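Local coordinates for peptidoglycan recognition protein 3 (Branchiostoma belcheri tsingtauense, PDB 4Z8I) that probably cleaves peptidoglycan as a zinc-dependent N-acetylmuramoyl-L-alanine amidase, with its activity augmented by a fused chitin-binding domain, at residues A[33-38]-A[44-49]; A[112-117]-A[123-128]; A[26-31]-A[183-188]. All coordinates share one frame; numbering follows the deposited sequence.

Interaction 1: A[33-38]-A[44-49]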
ATOM      1  N   CYS A  33      13.412   9.769 -11.765  1.00 28.46           N
ATOM      2  CA  CYS A  33      14.323  10.889 -11.571  1.00 29.18           C
ATOM      3  C   CYS A  33      14.241  11.882 -12.720  1.00 43.94           C
ATOM      4  O   CYS A  33      14.358  11.507 -13.886  1.00 36.33           O
ATOM      5  CB  CYS A  33      15.759  10.391 -11.427  1.00 32.07           C
ATOM      6  SG  CYS A  33      16.055   9.380  -9.966  1.00 37.99           S
ATOM      7  N   CYS A  34      14.043  13.152 -12.386  1.00 39.21           N
ATOM      8  CA  CYS A  34      14.028  14.207 -13.387  1.00 42.49           C
ATOM      9  C   CYS A  34      15.441  14.749 -13.566  1.00 44.92           C
ATOM     10  O   CYS A  34      16.005  15.334 -12.642  1.00 57.95           O
ATOM     11  CB  CYS A  34      13.082  15.329 -12.959  1.00 42.69           C
ATOM     12  SG  CYS A  34      12.662  16.501 -14.266  1.00 74.15           S
ATOM     13  N   SER A  35      16.007  14.555 -14.752  1.00 45.25           N
ATOM     14  CA  SER A  35      17.398  14.917 -15.018  1.00 54.15           C
ATOM     15  C   SER A  35      17.574  16.384 -15.410  1.00 54.76           C
ATOM     16  O   SER A  35      16.616  17.159 -15.395  1.00 52.41           O
ATOM     17  CB  SER A  35      17.974  14.021 -16.117  1.00 44.38           C
ATOM     18  OG  SER A  35      17.350  14.282 -17.362  1.00 43.01           O
ATOM     19  N   GLU A  36      18.808  16.752 -15.753  1.00 45.29           N
ATOM     20  CA  GLU A  36      19.133  18.097 -16.228  1.00 50.07           C
ATOM     21  C   GLU A  36      18.374  18.423 -17.502  1.00 55.95           C
ATOM     22  O   GLU A  36      17.938  19.554 -17.714  1.00 63.68           O
ATOM     23  CB  GLU A  36      20.628  18.205 -16.544  1.00 65.78           C
ATOM     24  CG  GLU A  36      21.553  18.326 -15.349  1.00 78.25           C
ATOM     25  CD  GLU A  36      23.009  18.246 -15.756  1.00 74.85           C
ATOM     26  OE1 GLU A  36      23.271  18.078 -16.966  1.00 75.76           O
ATOM     27  OE2 GLU A  36      23.888  18.347 -14.874  1.00 77.28           O
ATOM     28  N   TRP A  37      18.232  17.416 -18.355  1.00 53.79           N
ATOM     29  CA  TRP A  37      17.729  17.614 -19.705  1.00 52.31           C
ATOM     30  C   TRP A  37      16.214  17.490 -19.780  1.00 47.44           C
ATOM     31  O   TRP A  37      15.636  17.487 -20.866  1.00 64.50           O
ATOM     32  CB  TRP A  37      18.407  16.622 -20.647  1.00 60.31           C
ATOM     33  CG  TRP A  37      19.880  16.539 -20.400  1.00 53.79           C
ATOM     34  CD1 TRP A  37      20.539  15.606 -19.651  1.00 51.85           C
ATOM     35  CD2 TRP A  37      20.879  17.443 -20.883  1.00 56.68           C
ATOM     36  NE1 TRP A  37      21.889  15.869 -19.648  1.00 62.45           N
ATOM     37  CE2 TRP A  37      22.122  16.991 -20.399  1.00 58.82           C
ATOM     38  CE3 TRP A  37      20.842  18.586 -21.684  1.00 48.08           C
ATOM     39  CZ2 TRP A  37      23.316  17.644 -20.692  1.00 46.21           C
ATOM     40  CZ3 TRP A  37      22.026  19.231 -21.972  1.00 57.91           C
ATOM     41  CH2 TRP A  37      23.246  18.761 -21.479  1.00 58.39           C
ATOM     42  N   GLY A  38      15.578  17.391 -18.619  1.00 45.10           N
ATOM     43  CA  GLY A  38      14.131  17.393 -18.542  1.00 46.31           C
ATOM     44  C   GLY A  38      13.487  16.095 -18.978  1.00 58.29           C
ATOM     45  O   GLY A  38      12.368  16.095 -19.491  1.00 57.29           O
ATOM     46  N   THR A  44      21.801   6.598 -12.564  1.00 59.38           N
ATOM     47  CA  THR A  44      22.451   7.408 -11.534  1.00 64.98           C
ATOM     48  C   THR A  44      22.641   8.854 -11.989  1.00 53.77           C
ATOM     49  O   THR A  44      22.498   9.789 -11.201  1.00 60.64           O
ATOM     50  CB  THR A  44      23.812   6.793 -11.135  1.00 77.34           C
ATOM     51  OG1 THR A  44      23.610   5.457 -10.659  1.00 83.52           O
ATOM     52  CG2 THR A  44      24.489   7.609 -10.046  1.00 72.04           C
ATOM     53  N   SER A  45      22.945   9.028 -13.271  1.00 52.16           N
ATOM     54  CA  SER A  45      23.109  10.357 -13.851  1.00 45.03           C
ATOM     55  C   SER A  45      21.819  11.174 -13.782  1.00 52.24           C
ATOM     56  O   SER A  45      21.857  12.397 -13.662  1.00 62.61           O
ATOM     57  CB  SER A  45      23.570  10.244 -15.303  1.00 50.86           C
ATOM     58  OG  SER A  45      22.565   9.657 -16.114  1.00 58.26           O
ATOM     59  N   HIS A  46      20.681  10.493 -13.864  1.00 59.13           N
ATOM     60  CA  HIS A  46      19.384  11.157 -13.802  1.00 53.17           C
ATOM     61  C   HIS A  46      19.020  11.544 -12.370  1.00 58.40           C
ATOM     62  O   HIS A  46      18.183  12.419 -12.152  1.00 52.29           O
ATOM     63  CB  HIS A  46      18.283  10.251 -14.367  1.00 51.32           C
ATOM     64  CG  HIS A  46      18.493   9.851 -15.794  1.00 36.64           C
ATOM     65  ND1 HIS A  46      18.922   8.593 -16.158  1.00 42.82           N
ATOM     66  CD2 HIS A  46      18.323  10.538 -16.948  1.00 39.24           C
ATOM     67  CE1 HIS A  46      19.013   8.524 -17.474  1.00 41.40           C
ATOM     68  NE2 HIS A  46      18.655   9.691 -17.978  1.00 38.66           N
ATOM     69  N   CYS A  47      19.647  10.887 -11.400  1.00 70.03           N
ATOM     70  CA  CYS A  47      19.226  11.006 -10.006  1.00 61.39           C
ATOM     71  C   CYS A  47      20.174  11.817  -9.126  1.00 59.40           C
ATOM     72  O   CYS A  47      19.757  12.353  -8.100  1.00 56.82           O
ATOM     73  CB  CYS A  47      19.037   9.617  -9.393  1.00 54.28           C
ATOM     74  SG  CYS A  47      17.881   8.548 -10.280  1.00 63.32           S
ATOM     75  N   THR A  48      21.441  11.907  -9.524  1.00 60.14           N
ATOM     76  CA  THR A  48      22.466  12.493  -8.658  1.00 51.03           C
ATOM     77  C   THR A  48      23.080  13.800  -9.156  1.00 58.17           C
ATOM     78  O   THR A  48      23.981  14.339  -8.512  1.00 70.79           O
ATOM     79  CB  THR A  48      23.613  11.500  -8.391  1.00 55.25           C
ATOM     80  OG1 THR A  48      24.352  11.278  -9.598  1.00 57.74           O
ATOM     81  CG2 THR A  48      23.061  10.189  -7.891  1.00 44.44           C
ATOM     82  N   CYS A  49      22.612  14.308 -10.291  1.00 43.31           N
ATOM     83  CA  CYS A  49      23.086  15.603 -10.773  1.00 38.53           C
ATOM     84  C   CYS A  49      22.635  16.695  -9.807  1.00 54.08           C
ATOM     85  O   CYS A  49      21.754  16.471  -8.973  1.00 57.22           O
ATOM     86  CB  CYS A  49      22.577  15.895 -12.186  1.00 49.39           C
ATOM     87  SG  CYS A  49      20.997  16.765 -12.255  1.00114.88           S
TER
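Thr44 O, one turn before the Cys47 that is disulfide-bonded to Cys33, is gripped by three donors: Cys47 N, Thr48 N and the hydroxyl of Thr48, whose OG1 lies 2.9 Å from Thr44 O and well above the carbonyl plane. This turn carries Cys47 to segment 33-38. Cys33 SG and Cys47 SG are 2.0 Å apart, and both sulfurs stand anti to their own carbonyl carbons (chi1 -65° and -56°), with the S-S torsion at 97°, close to the 90° such bonds prefer. Beside the bridge, Ser35 meets the edge of the His46 ring, CB lying 3.6 Å from His46 CD2. That imidazole is also tied to the residue just before the helix, ND1 being hydrogen-bonded to Glu43 N, which helps fix the ring's rotation. Farther along, the aliphatic part of Glu36 rests on another sulfur, CG being 3.5 Å from Cys49 SG. With no hydrogen bond passing between the segments, the contact depends on one disulfide and van der Waals contacts, while bridges from Cys34 to Cys11 and from Cys49 to Cys52 tie the segments to the rest of the domain, consistent with a small disulfide-rich, hevein-like chitin-binding domain.

Interaction 2: A[112-117]-A[123-128]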
ATOM      1  N   ASN A 112      -8.517  -2.404  18.213  1.00 32.79           N
ATOM      2  CA  ASN A 112      -9.776  -3.129  18.285  1.00 23.45           C
ATOM      3  C   ASN A 112      -9.765  -4.366  17.405  1.00 31.42           C
ATOM      4  O   ASN A 112     -10.163  -5.447  17.841  1.00 32.91           O
ATOM      5  CB  ASN A 112     -10.947  -2.242  17.849  1.00 21.96           C
ATOM      6  CG  ASN A 112     -11.235  -1.102  18.797  1.00 28.37           C
ATOM      7  OD1 ASN A 112     -11.902  -0.146  18.404  1.00 32.83           O
ATOM      8  ND2 ASN A 112     -10.778  -1.195  20.033  1.00 28.04           N
ATOM      9  N   ILE A 113      -9.320  -4.202  16.161  1.00 24.13           N
ATOM     10  CA  ILE A 113      -9.278  -5.319  15.226  1.00 30.10           C
ATOM     11  C   ILE A 113      -8.344  -6.421  15.730  1.00 29.20           C
ATOM     12  O   ILE A 113      -8.662  -7.612  15.647  1.00 32.25           O
ATOM     13  CB  ILE A 113      -8.888  -4.858  13.808  1.00 32.65           C
ATOM     14  CG1 ILE A 113      -9.984  -3.956  13.236  1.00 20.63           C
ATOM     15  CG2 ILE A 113      -8.673  -6.051  12.893  1.00 36.45           C
ATOM     16  CD1 ILE A 113      -9.732  -3.498  11.815  1.00 20.57           C
ATOM     17  N   GLN A 114      -7.205  -6.013  16.278  1.00 31.42           N
ATOM     18  CA  GLN A 114      -6.249  -6.954  16.845  1.00 39.53           C
ATOM     19  C   GLN A 114      -6.881  -7.710  18.006  1.00 28.01           C
ATOM     20  O   GLN A 114      -6.800  -8.934  18.071  1.00 20.63           O
ATOM     21  CB  GLN A 114      -4.983  -6.228  17.315  1.00 36.27           C
ATOM     22  CG  GLN A 114      -3.899  -7.159  17.846  1.00 27.75           C
ATOM     23  CD  GLN A 114      -2.655  -6.419  18.309  1.00 35.66           C
ATOM     24  OE1 GLN A 114      -2.721  -5.558  19.186  1.00 46.53           O
ATOM     25  NE2 GLN A 114      -1.514  -6.755  17.721  1.00 28.07           N
ATOM     26  N   ASN A 115      -7.515  -6.977  18.916  1.00 30.05           N
ATOM     27  CA  ASN A 115      -8.179  -7.597  20.056  1.00 21.26           C
ATOM     28  C   ASN A 115      -9.266  -8.575  19.629  1.00 33.33           C
ATOM     29  O   ASN A 115      -9.463  -9.609  20.259  1.00 41.52           O
ATOM     30  CB  ASN A 115      -8.760  -6.533  20.990  1.00 26.02           C
ATOM     31  CG  ASN A 115      -7.688  -5.735  21.700  1.00 29.07           C
ATOM     32  OD1 ASN A 115      -6.519  -6.127  21.732  1.00 36.24           O
ATOM     33  ND2 ASN A 115      -8.083  -4.613  22.288  1.00 26.47           N
ATOM     34  N   TYR A 116      -9.968  -8.249  18.550  1.00 32.49           N
ATOM     35  CA  TYR A 116     -10.993  -9.137  18.018  1.00 27.15           C
ATOM     36  C   TYR A 116     -10.382 -10.407  17.436  1.00 33.97           C
ATOM     37  O   TYR A 116     -10.901 -11.502  17.647  1.00 38.89           O
ATOM     38  CB  TYR A 116     -11.841  -8.416  16.964  1.00 24.92           C
ATOM     39  CG  TYR A 116     -12.770  -9.322  16.187  1.00 33.98           C
ATOM     40  CD1 TYR A 116     -13.689 -10.134  16.835  1.00 31.80           C
ATOM     41  CD2 TYR A 116     -12.738  -9.350  14.799  1.00 45.36           C
ATOM     42  CE1 TYR A 116     -14.541 -10.955  16.126  1.00 30.63           C
ATOM     43  CE2 TYR A 116     -13.586 -10.163  14.082  1.00 34.74           C
ATOM     44  CZ  TYR A 116     -14.485 -10.964  14.750  1.00 37.67           C
ATOM     45  OH  TYR A 116     -15.332 -11.782  14.037  1.00 53.26           O
ATOM     46  N   HIS A 117      -9.281 -10.265  16.707  1.00 37.65           N
ATOM     47  CA  HIS A 117      -8.630 -11.422  16.098  1.00 44.01           C
ATOM     48  C   HIS A 117      -7.971 -12.345  17.122  1.00 47.27           C
ATOM     49  O   HIS A 117      -8.027 -13.567  16.993  1.00 50.52           O
ATOM     50  CB  HIS A 117      -7.604 -10.979  15.055  1.00 34.35           C
ATOM     51  CG  HIS A 117      -8.214 -10.504  13.775  1.00 32.12           C
ATOM     52  ND1 HIS A 117      -7.461 -10.013  12.731  1.00 38.78           N
ATOM     53  CD2 HIS A 117      -9.504 -10.449  13.368  1.00 29.10           C
ATOM     54  CE1 HIS A 117      -8.261  -9.675  11.736  1.00 31.73           C
ATOM     55  NE2 HIS A 117      -9.506  -9.930  12.097  1.00 36.64           N
ATOM     56  N   TYR A 123      -6.490 -15.765  17.083  1.00 25.48           N
ATOM     57  CA  TYR A 123      -5.316 -15.620  16.229  1.00 31.57           C
ATOM     58  C   TYR A 123      -4.085 -15.316  17.084  1.00 37.96           C
ATOM     59  O   TYR A 123      -4.208 -14.852  18.218  1.00 34.19           O
ATOM     60  CB  TYR A 123      -5.514 -14.501  15.198  1.00 31.38           C
ATOM     61  CG  TYR A 123      -6.569 -14.752  14.135  1.00 39.22           C
ATOM     62  CD1 TYR A 123      -7.416 -15.852  14.194  1.00 49.67           C
ATOM     63  CD2 TYR A 123      -6.709 -13.881  13.063  1.00 41.37           C
ATOM     64  CE1 TYR A 123      -8.372 -16.068  13.224  1.00 29.56           C
ATOM     65  CE2 TYR A 123      -7.659 -14.092  12.088  1.00 37.87           C
ATOM     66  CZ  TYR A 123      -8.486 -15.187  12.173  1.00 40.33           C
ATOM     67  OH  TYR A 123      -9.433 -15.398  11.200  1.00 44.76           O
ATOM     68  N   SER A 124      -2.902 -15.578  16.538  1.00 38.58           N
ATOM     69  CA  SER A 124      -1.653 -15.281  17.236  1.00 40.17           C
ATOM     70  C   SER A 124      -1.333 -13.789  17.173  1.00 46.50           C
ATOM     71  O   SER A 124      -0.518 -13.284  17.947  1.00 45.36           O
ATOM     72  CB  SER A 124      -0.499 -16.085  16.636  1.00 39.81           C
ATOM     73  OG  SER A 124      -0.750 -17.478  16.694  1.00 41.07           O
ATOM     74  N   ASP A 125      -1.984 -13.096  16.241  1.00 36.38           N
ATOM     75  CA  ASP A 125      -1.793 -11.666  16.035  1.00 38.98           C
ATOM     76  C   ASP A 125      -2.910 -11.191  15.118  1.00 41.13           C
ATOM     77  O   ASP A 125      -3.693 -12.005  14.633  1.00 50.61           O
ATOM     78  CB  ASP A 125      -0.429 -11.400  15.391  1.00 42.98           C
ATOM     79  CG  ASP A 125      -0.066  -9.924  15.361  1.00 44.92           C
ATOM     80  OD1 ASP A 125      -0.785  -9.113  15.984  1.00 42.21           O
ATOM     81  OD2 ASP A 125       0.945  -9.576  14.719  1.00 58.13           O
ATOM     82  N   ILE A 126      -2.993  -9.883  14.892  1.00 36.26           N
ATOM     83  CA  ILE A 126      -3.943  -9.333  13.930  1.00 33.10           C
ATOM     84  C   ILE A 126      -3.686  -9.969  12.561  1.00 39.11           C
ATOM     85  O   ILE A 126      -2.539 -10.121  12.141  1.00 44.10           O
ATOM     86  CB  ILE A 126      -3.860  -7.787  13.882  1.00 39.24           C
ATOM     87  CG1 ILE A 126      -4.947  -7.199  12.984  1.00 31.76           C
ATOM     88  CG2 ILE A 126      -2.480  -7.323  13.447  1.00 27.44           C
ATOM     89  CD1 ILE A 126      -5.037  -5.692  13.070  1.00 31.71           C
ATOM     90  N   GLY A 127      -4.757 -10.372  11.884  1.00 37.80           N
ATOM     91  CA  GLY A 127      -4.655 -11.236  10.719  1.00 37.56           C
ATOM     92  C   GLY A 127      -3.957 -10.671   9.497  1.00 37.94           C
ATOM     93  O   GLY A 127      -3.245 -11.390   8.791  1.00 38.50           O
ATOM     94  N   TYR A 128      -4.158  -9.385   9.240  1.00 35.79           N
ATOM     95  CA  TYR A 128      -3.642  -8.770   8.027  1.00 35.55           C
ATOM     96  C   TYR A 128      -2.175  -8.382   8.179  1.00 40.90           C
ATOM     97  O   TYR A 128      -1.695  -8.149   9.291  1.00 32.02           O
ATOM     98  CB  TYR A 128      -4.480  -7.546   7.657  1.00 33.04           C
ATOM     99  CG  TYR A 128      -5.969  -7.753   7.809  1.00 34.42           C
ATOM    100  CD1 TYR A 128      -6.694  -8.454   6.854  1.00 44.72           C
ATOM    101  CD2 TYR A 128      -6.652  -7.239   8.905  1.00 35.26           C
ATOM    102  CE1 TYR A 128      -8.054  -8.642   6.989  1.00 51.69           C
ATOM    103  CE2 TYR A 128      -8.012  -7.422   9.048  1.00 25.59           C
ATOM    104  CZ  TYR A 128      -8.707  -8.123   8.088  1.00 46.23           C
ATOM    105  OH  TYR A 128     -10.062  -8.308   8.224  1.00 53.51           O
TER
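His117 meets the loop 123-128 with both its ring and its backbone oxygen. Gly127 N donates to His117 ND1 over 2.9 Å in a nearly straight bond, with Gly127 N 18° out of the imidazole plane, while Tyr123 N donates to His117 O over 2.7 Å. With CG anti to the carbonyl carbon (chi1 -75°), the imidazole enters between Ile113 O on one face and Tyr123 CE2 on the other. Its rim meets a second tyrosine, Tyr128 CE2 lying 3.5 Å from His117 CE1. The three rings form an aromatic cluster, each tyrosine tilted obliquely to the histidine. Beside it, Ile126 CD1 reaches Ile113 CG2 at 3.7 Å, and both isoleucines pack on Leu131 of strand 130-132.

A polar pair holds the loop from another side. Gln114 NE2 donates to Asp125 OD1 at 3.0 Å, lying nearly on the carboxylate C-O axis, and the same oxygen takes Ile126 N from above its plane. The second shell fixes these two groups: Lys69 forms a salt bridge with Asp125 OD2, while Ser74 and Arg75 N bond the amide of Gln114. Arg142 binds the backbone oxygens of Asp125 and Ile126. Replacing His117 by an alanine would probably leave Gly127 N without its acceptor and open a gap between Tyr123 and Tyr128, setting both rings freer to turn.

Tyr128 also meets the zinc ligand His93, and its side chain lies about 5 Å from the zinc ion, so its position beside the active site, as in related amidases, probably rests partly on His117. Because ND1 serves as acceptor, a neutral His117 would probably carry its proton on NE2.

Interaction 3: A[26-31]-A[183-188]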
ATOM      1  N   ASN A  26       6.727  10.104 -11.892  1.00 39.05           N
ATOM      2  CA  ASN A  26       6.015   9.067 -11.153  1.00 47.21           C
ATOM      3  C   ASN A  26       6.943   8.321 -10.198  1.00 62.34           C
ATOM      4  O   ASN A  26       7.831   7.590 -10.639  1.00 71.37           O
ATOM      5  CB  ASN A  26       5.370   8.090 -12.140  1.00 45.99           C
ATOM      6  CG  ASN A  26       4.512   7.042 -11.460  1.00 54.84           C
ATOM      7  OD1 ASN A  26       4.172   7.158 -10.283  1.00 70.14           O
ATOM      8  ND2 ASN A  26       4.148   6.011 -12.210  1.00 56.51           N
ATOM      9  N   PRO A  27       6.732   8.500  -8.883  1.00 64.96           N
ATOM     10  CA  PRO A  27       7.597   7.931  -7.841  1.00 52.40           C
ATOM     11  C   PRO A  27       7.633   6.414  -7.906  1.00 46.29           C
ATOM     12  O   PRO A  27       8.605   5.789  -7.483  1.00 46.34           O
ATOM     13  CB  PRO A  27       6.909   8.366  -6.541  1.00 33.20           C
ATOM     14  CG  PRO A  27       6.067   9.531  -6.914  1.00 30.96           C
ATOM     15  CD  PRO A  27       5.608   9.260  -8.309  1.00 47.71           C
ATOM     16  N   HIS A  28       6.571   5.833  -8.447  1.00 41.49           N
ATOM     17  CA  HIS A  28       6.400   4.390  -8.442  1.00 37.43           C
ATOM     18  C   HIS A  28       6.739   3.795  -9.804  1.00 30.97           C
ATOM     19  O   HIS A  28       6.457   2.628 -10.076  1.00 55.63           O
ATOM     20  CB  HIS A  28       4.971   4.061  -8.022  1.00 53.89           C
ATOM     21  CG  HIS A  28       4.485   4.900  -6.880  1.00 60.51           C
ATOM     22  ND1 HIS A  28       4.548   4.481  -5.568  1.00 55.80           N
ATOM     23  CD2 HIS A  28       3.955   6.147  -6.852  1.00 67.82           C
ATOM     24  CE1 HIS A  28       4.066   5.428  -4.782  1.00 62.56           C
ATOM     25  NE2 HIS A  28       3.700   6.449  -5.536  1.00 71.61           N
ATOM     26  N   ALA A  29       7.357   4.614 -10.650  1.00 41.23           N
ATOM     27  CA  ALA A  29       7.848   4.172 -11.950  1.00 38.62           C
ATOM     28  C   ALA A  29       9.340   3.890 -11.872  1.00 40.03           C
ATOM     29  O   ALA A  29      10.029   4.412 -10.998  1.00 53.03           O
ATOM     30  CB  ALA A  29       7.578   5.232 -12.999  1.00 28.45           C
ATOM     31  N   VAL A  30       9.841   3.073 -12.794  1.00 45.14           N
ATOM     32  CA  VAL A  30      11.272   2.798 -12.872  1.00 37.20           C
ATOM     33  C   VAL A  30      12.048   4.087 -13.186  1.00 52.68           C
ATOM     34  O   VAL A  30      13.135   4.316 -12.650  1.00 46.47           O
ATOM     35  CB  VAL A  30      11.579   1.677 -13.902  1.00 38.17           C
ATOM     36  CG1 VAL A  30      10.975   2.006 -15.257  1.00 68.17           C
ATOM     37  CG2 VAL A  30      13.072   1.446 -14.029  1.00 46.65           C
ATOM     38  N   ASP A  31      11.466   4.934 -14.033  1.00 54.20           N
ATOM     39  CA  ASP A  31      12.050   6.233 -14.354  1.00 46.15           C
ATOM     40  C   ASP A  31      11.483   7.337 -13.460  1.00 37.60           C
ATOM     41  O   ASP A  31      10.588   8.077 -13.869  1.00 43.30           O
ATOM     42  CB  ASP A  31      11.811   6.587 -15.828  1.00 28.91           C
ATOM     43  CG  ASP A  31      12.485   5.616 -16.782  1.00 53.77           C
ATOM     44  OD1 ASP A  31      13.733   5.551 -16.785  1.00 47.69           O
ATOM     45  OD2 ASP A  31      11.768   4.928 -17.538  1.00 55.55           O
ATOM     46  N   LEU A 183       2.287   1.443  -0.784  1.00 27.26           N
ATOM     47  CA  LEU A 183       2.741   0.326   0.036  1.00 26.91           C
ATOM     48  C   LEU A 183       3.169  -0.817  -0.867  1.00 32.08           C
ATOM     49  O   LEU A 183       4.268  -1.363  -0.724  1.00 43.05           O
ATOM     50  CB  LEU A 183       1.641  -0.142   0.985  1.00 31.26           C
ATOM     51  CG  LEU A 183       2.020  -1.328   1.875  1.00 29.74           C
ATOM     52  CD1 LEU A 183       3.176  -0.966   2.793  1.00 26.52           C
ATOM     53  CD2 LEU A 183       0.830  -1.800   2.681  1.00 24.22           C
ATOM     54  N   ILE A 184       2.291  -1.163  -1.804  1.00 36.69           N
ATOM     55  CA  ILE A 184       2.574  -2.211  -2.777  1.00 40.30           C
ATOM     56  C   ILE A 184       3.861  -1.914  -3.543  1.00 30.05           C
ATOM     57  O   ILE A 184       4.740  -2.775  -3.661  1.00 35.82           O
ATOM     58  CB  ILE A 184       1.406  -2.380  -3.765  1.00 31.52           C
ATOM     59  CG1 ILE A 184       0.133  -2.780  -3.013  1.00 43.98           C
ATOM     60  CG2 ILE A 184       1.742  -3.425  -4.808  1.00 35.94           C
ATOM     61  CD1 ILE A 184      -1.108  -2.874  -3.893  1.00 41.83           C
ATOM     62  N   SER A 185       3.965  -0.687  -4.045  1.00 37.85           N
ATOM     63  CA  SER A 185       5.140  -0.245  -4.789  1.00 36.13           C
ATOM     64  C   SER A 185       6.413  -0.416  -3.964  1.00 41.56           C
ATOM     65  O   SER A 185       7.411  -0.933  -4.453  1.00 45.47           O
ATOM     66  CB  SER A 185       4.970   1.215  -5.211  1.00 25.24           C
ATOM     67  OG  SER A 185       6.075   1.665  -5.968  1.00 47.83           O
ATOM     68  N   CYS A 186       6.356   0.014  -2.710  1.00 35.00           N
ATOM     69  CA  CYS A 186       7.470  -0.088  -1.774  1.00 34.20           C
ATOM     70  C   CYS A 186       7.903  -1.540  -1.614  1.00 38.48           C
ATOM     71  O   CYS A 186       9.097  -1.862  -1.683  1.00 31.59           O
ATOM     72  CB  CYS A 186       7.040   0.479  -0.419  1.00 40.57           C
ATOM     73  SG  CYS A 186       8.327   0.558   0.838  1.00 48.82           S
ATOM     74  N   GLY A 187       6.922  -2.410  -1.398  1.00 35.86           N
ATOM     75  CA  GLY A 187       7.184  -3.831  -1.260  1.00 20.41           C
ATOM     76  C   GLY A 187       7.851  -4.400  -2.494  1.00 43.79           C
ATOM     77  O   GLY A 187       8.703  -5.284  -2.393  1.00 38.30           O
ATOM     78  N   VAL A 188       7.463  -3.890  -3.662  1.00 34.88           N
ATOM     79  CA  VAL A 188       8.087  -4.312  -4.913  1.00 41.17           C
ATOM     80  C   VAL A 188       9.535  -3.822  -4.994  1.00 37.17           C
ATOM     81  O   VAL A 188      10.433  -4.561  -5.405  1.00 36.36           O
ATOM     82  CB  VAL A 188       7.288  -3.824  -6.142  1.00 34.38           C
ATOM     83  CG1 VAL A 188       7.994  -4.203  -7.431  1.00 24.72           C
ATOM     84  CG2 VAL A 188       5.894  -4.416  -6.128  1.00 39.93           C
TER
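His28 and Ser185 meet through two side-chain torsions: the imidazole stands roughly anti to its carbonyl carbon (chi1 -42°) with its ring turned to chi2 -95°, and the serine hydroxyl extends opposite the backbone N (chi1 -178°). His28 ND1 thereby comes 3.2 Å from Ser185 OG, a weak hydrogen bond in which either atom could be the donor. The hydroxyl arrives at the ring edge, near the imidazole plane, and does not lie over a face. Carbon atoms flank the polar pair, with His28 CB 3.3 Å from Ser185 OG and Ser185 CB at the same distance from His28 ND1.

What presents the histidine is the turn that carries it. Asn26 to Ala29 forms a type I beta turn, closed by Ala29 N bonding to Asn26 O at 3.0 Å. Asn26 OD1 accepts from His28 N at 3.3 Å, an Asx turn in which the donor sits above the amide carbonyl plane, and this same oxygen lies at the edge of the His28 ring. Asn26 and Pro27 also rest on Trp5.

Across the contact, Ser185 belongs to helix 174-190. Its neighbour Cys186 is bridged to Cys63, while Leu183 and Ile184 pack on Ile161 of strand 158-163. The buried area is small, 93 Å² in all, and a single weak bond over so small an area is likely to hold the two parts together only loosely. This is a slight surface contact between two domains, a turn of the probable chitin-binding domain touching a helix that packs on the central mixed sheet of the amidase fold.

How the interactions relate
The three contacts run from the disulfide-rich domain to the catalytic one. Interaction 1 lies within the former and interaction 2 beside the zinc held by His93, His202 and Cys210; their centres are 45 Å apart, on opposite sides of the chain's centre, and their nearest atoms about 31 Å apart. Interaction 3 falls between, its centre 18 Å from that of interaction 1 and 28 Å from that of interaction 2. Segment 26-31 leads in sequence towards 33-38, whereas the nearest atoms of interactions 2 and 3 are still about 9 Å apart. Along the chain, interactions 1 and 2 follow in series inside the long loop that interaction 3 closes.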